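Local coordinates for protein endoglucanase A (Clostridium longisporum, PDB 6Q1I) that hydrolyses internal beta-1,4-glucosidic linkages of cellulose, lichenan and barley beta-glucan, acting also on xylan, through its family 5 glycoside hydrolase domain, at residues 153-158 and 190-195. Sequence-based numbering, arbitrary orientation.
Sequences LIFETL and ESIRKT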
loop_
_atom_site.group_PDB
_atom_site.type_symbol
_atom_site.label_atom_id
_atom_site.label_comp_id
_atom_site.label_asym_id
_atom_site.label_seq_id
_atom_site.Cartn_x
_atom_site.Cartn_y
_atom_site.Cartn_z
ATOM N N LEU A 153 -9.315 -10.503 3.208
ATOM C CA LEU A 153 -9.243 -9.081 3.523
ATOM C C LEU A 153 -8.213 -8.849 4.625
ATOM O O LEU A 153 -8.333 -9.394 5.734
ATOM C CB LEU A 153 -10.611 -8.532 3.924
ATOM C CG LEU A 153 -10.628 -7.038 4.248
ATOM C CD1 LEU A 153 -10.225 -6.203 3.034
ATOM C CD2 LEU A 153 -12.000 -6.626 4.750
ATOM N N ILE A 154 -7.237 -7.996 4.320
ATOM C CA ILE A 154 -6.121 -7.634 5.183
ATOM C C ILE A 154 -6.253 -6.147 5.471
ATOM O O ILE A 154 -6.533 -5.367 4.558
ATOM C CB ILE A 154 -4.804 -7.893 4.416
ATOM C CG1 ILE A 154 -4.667 -9.370 4.046
ATOM C CG2 ILE A 154 -3.596 -7.428 5.212
ATOM C CD1 ILE A 154 -3.694 -9.610 2.916
ATOM N N PHE A 155 -6.071 -5.743 6.727
ATOM C CA PHE A 155 -6.065 -4.329 7.078
ATOM C C PHE A 155 -4.623 -3.824 7.112
ATOM O O PHE A 155 -3.710 -4.568 7.472
ATOM C CB PHE A 155 -6.696 -4.083 8.453
ATOM C CG PHE A 155 -8.175 -4.373 8.543
ATOM C CD1 PHE A 155 -9.005 -4.346 7.437
ATOM C CD2 PHE A 155 -8.746 -4.635 9.780
ATOM C CE1 PHE A 155 -10.368 -4.601 7.565
ATOM C CE2 PHE A 155 -10.096 -4.870 9.909
ATOM C CZ PHE A 155 -10.911 -4.862 8.804
ATOM N N GLU A 156 -4.426 -2.550 6.761
ATOM C CA GLU A 156 -3.127 -1.880 6.846
ATOM C C GLU A 156 -3.330 -0.577 7.611
ATOM O O GLU A 156 -4.082 0.292 7.164
ATOM C CB GLU A 156 -2.566 -1.641 5.434
ATOM C CG GLU A 156 -1.322 -0.774 5.390
ATOM C CD GLU A 156 -0.943 -0.350 3.981
ATOM O OE1 GLU A 156 -0.898 -1.220 3.091
ATOM O OE2 GLU A 156 -0.725 0.866 3.763
ATOM N N THR A 157 -2.678 -0.446 8.774
ATOM C CA THR A 157 -3.048 0.600 9.731
ATOM C C THR A 157 -2.870 2.005 9.161
ATOM O O THR A 157 -3.744 2.872 9.321
ATOM C CB THR A 157 -2.199 0.461 10.997
ATOM O OG1 THR A 157 -0.813 0.449 10.632
ATOM C CG2 THR A 157 -2.558 -0.817 11.781
ATOM N N LEU A 158 -1.711 2.259 8.557
ATOM C CA LEU A 158 -1.284 3.564 8.079
ATOM C C LEU A 158 -0.470 3.339 6.812
ATOM O O LEU A 158 0.017 2.231 6.564
ATOM C CB LEU A 158 -0.397 4.274 9.117
ATOM C CG LEU A 158 -1.057 4.660 10.440
ATOM C CD1 LEU A 158 0.001 5.083 11.443
ATOM C CD2 LEU A 158 -2.074 5.762 10.235
ATOM N N GLU A 190 -4.868 -2.346 18.293
ATOM C CA GLU A 190 -5.680 -2.638 19.470
ATOM C C GLU A 190 -7.152 -2.407 19.170
ATOM O O GLU A 190 -8.007 -3.205 19.564
ATOM C CB GLU A 190 -5.225 -1.771 20.645
ATOM C CG GLU A 190 -5.735 -2.223 22.013
ATOM C CD GLU A 190 -7.131 -1.736 22.369
ATOM O OE1 GLU A 190 -7.627 -0.744 21.783
ATOM O OE2 GLU A 190 -7.725 -2.358 23.274
ATOM N N SER A 191 -7.461 -1.324 18.457
ATOM C CA SER A 191 -8.845 -1.033 18.096
ATOM C C SER A 191 -9.421 -2.084 17.156
ATOM O O SER A 191 -10.588 -2.470 17.296
ATOM C CB SER A 191 -8.940 0.366 17.494
ATOM O OG SER A 191 -8.602 1.347 18.460
ATOM N N ILE A 192 -8.624 -2.560 16.195
ATOM C CA ILE A 192 -9.076 -3.626 15.301
ATOM C C ILE A 192 -9.415 -4.873 16.112
ATOM O O ILE A 192 -10.507 -5.442 15.999
ATOM C CB ILE A 192 -7.998 -3.919 14.235
ATOM C CG1 ILE A 192 -7.836 -2.743 13.258
ATOM C CG2 ILE A 192 -8.308 -5.207 13.498
ATOM C CD1 ILE A 192 -6.543 -2.778 12.454
ATOM N N ARG A 193 -8.483 -5.300 16.966
ATOM C CA ARG A 193 -8.663 -6.541 17.715
ATOM C C ARG A 193 -9.844 -6.457 18.675
ATOM O O ARG A 193 -10.541 -7.449 18.888
ATOM C CB ARG A 193 -7.388 -6.873 18.498
ATOM C CG ARG A 193 -6.152 -7.134 17.648
ATOM C CD ARG A 193 -6.320 -8.374 16.785
ATOM N NE ARG A 193 -5.126 -8.687 16.006
ATOM C CZ ARG A 193 -5.108 -8.938 14.696
ATOM N NH1 ARG A 193 -6.216 -8.914 13.968
ATOM N NH2 ARG A 193 -3.960 -9.214 14.108
ATOM N N LYS A 194 -10.075 -5.284 19.266
ATOM C CA LYS A 194 -11.148 -5.112 20.239
ATOM C C LYS A 194 -12.529 -5.351 19.637
ATOM O O LYS A 194 -13.459 -5.688 20.373
ATOM C CB LYS A 194 -11.061 -3.696 20.811
ATOM C CG LYS A 194 -11.976 -3.405 21.981
ATOM C CD LYS A 194 -11.783 -1.959 22.417
ATOM C CE LYS A 194 -12.519 -1.653 23.704
ATOM N NZ LYS A 194 -12.245 -0.259 24.131
ATOM N N THR A 195 -12.693 -5.201 18.319
ATOM C CA THR A 195 -13.997 -5.437 17.703
ATOM C C THR A 195 -14.360 -6.917 17.624
ATOM O O THR A 195 -15.524 -7.232 17.371
ATOM C CB THR A 195 -14.100 -4.796 16.310
ATOM O OG1 THR A 195 -13.201 -5.430 15.392
ATOM C CG2 THR A 195 -13.817 -3.299 16.383
#
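The backbone oxygen of I192, whose side chain meets F155 across this contact, accepts two bonds from T195. The hydroxyl OG1 of T195 lies 2.8 Å from O of I192, in the carbonyl plane at a C=O...OG1 angle of 152°, and N of T195 bonds to the same oxygen at 3.2 Å. OG1 is also hydrogen-bonded to ND2 of N199.

The contact itself is wholly apolar and shows how a few carbon atoms can join a helix to a strand. Methyl CG2 of I192 comes to the edge of the F155 ring, in its plane, 3.8 Å from CD2, while CD1 of I192 approaches that same CD2 at 3.9 Å. CG2 stands anti to the backbone N of I192, which turns this methyl toward the ring edge, and CG1 (chi1 -68°) carries CD1 to the same ring carbon. The two side chains lie alongside one another, running in opposite senses, and S143 of helix 128-145 touches both. Two residues on from F155, just past the strand, CG2 of T157 lies at a loose 4.5 Å from CD1 of I192; its hydroxyl is hydrogen-bonded to OD1 of N185, on the same helix as I192.

F155 points from strand 153-156 toward the helix, whereas the neighbouring E156 points away from it, into the barrel, where its carboxylate forms a salt bridge with R73. Such alternation, with outward apolar residues packed against the helix that follows their strand, characterises the (beta/alpha)8 TIM barrel of family 5 cellulases.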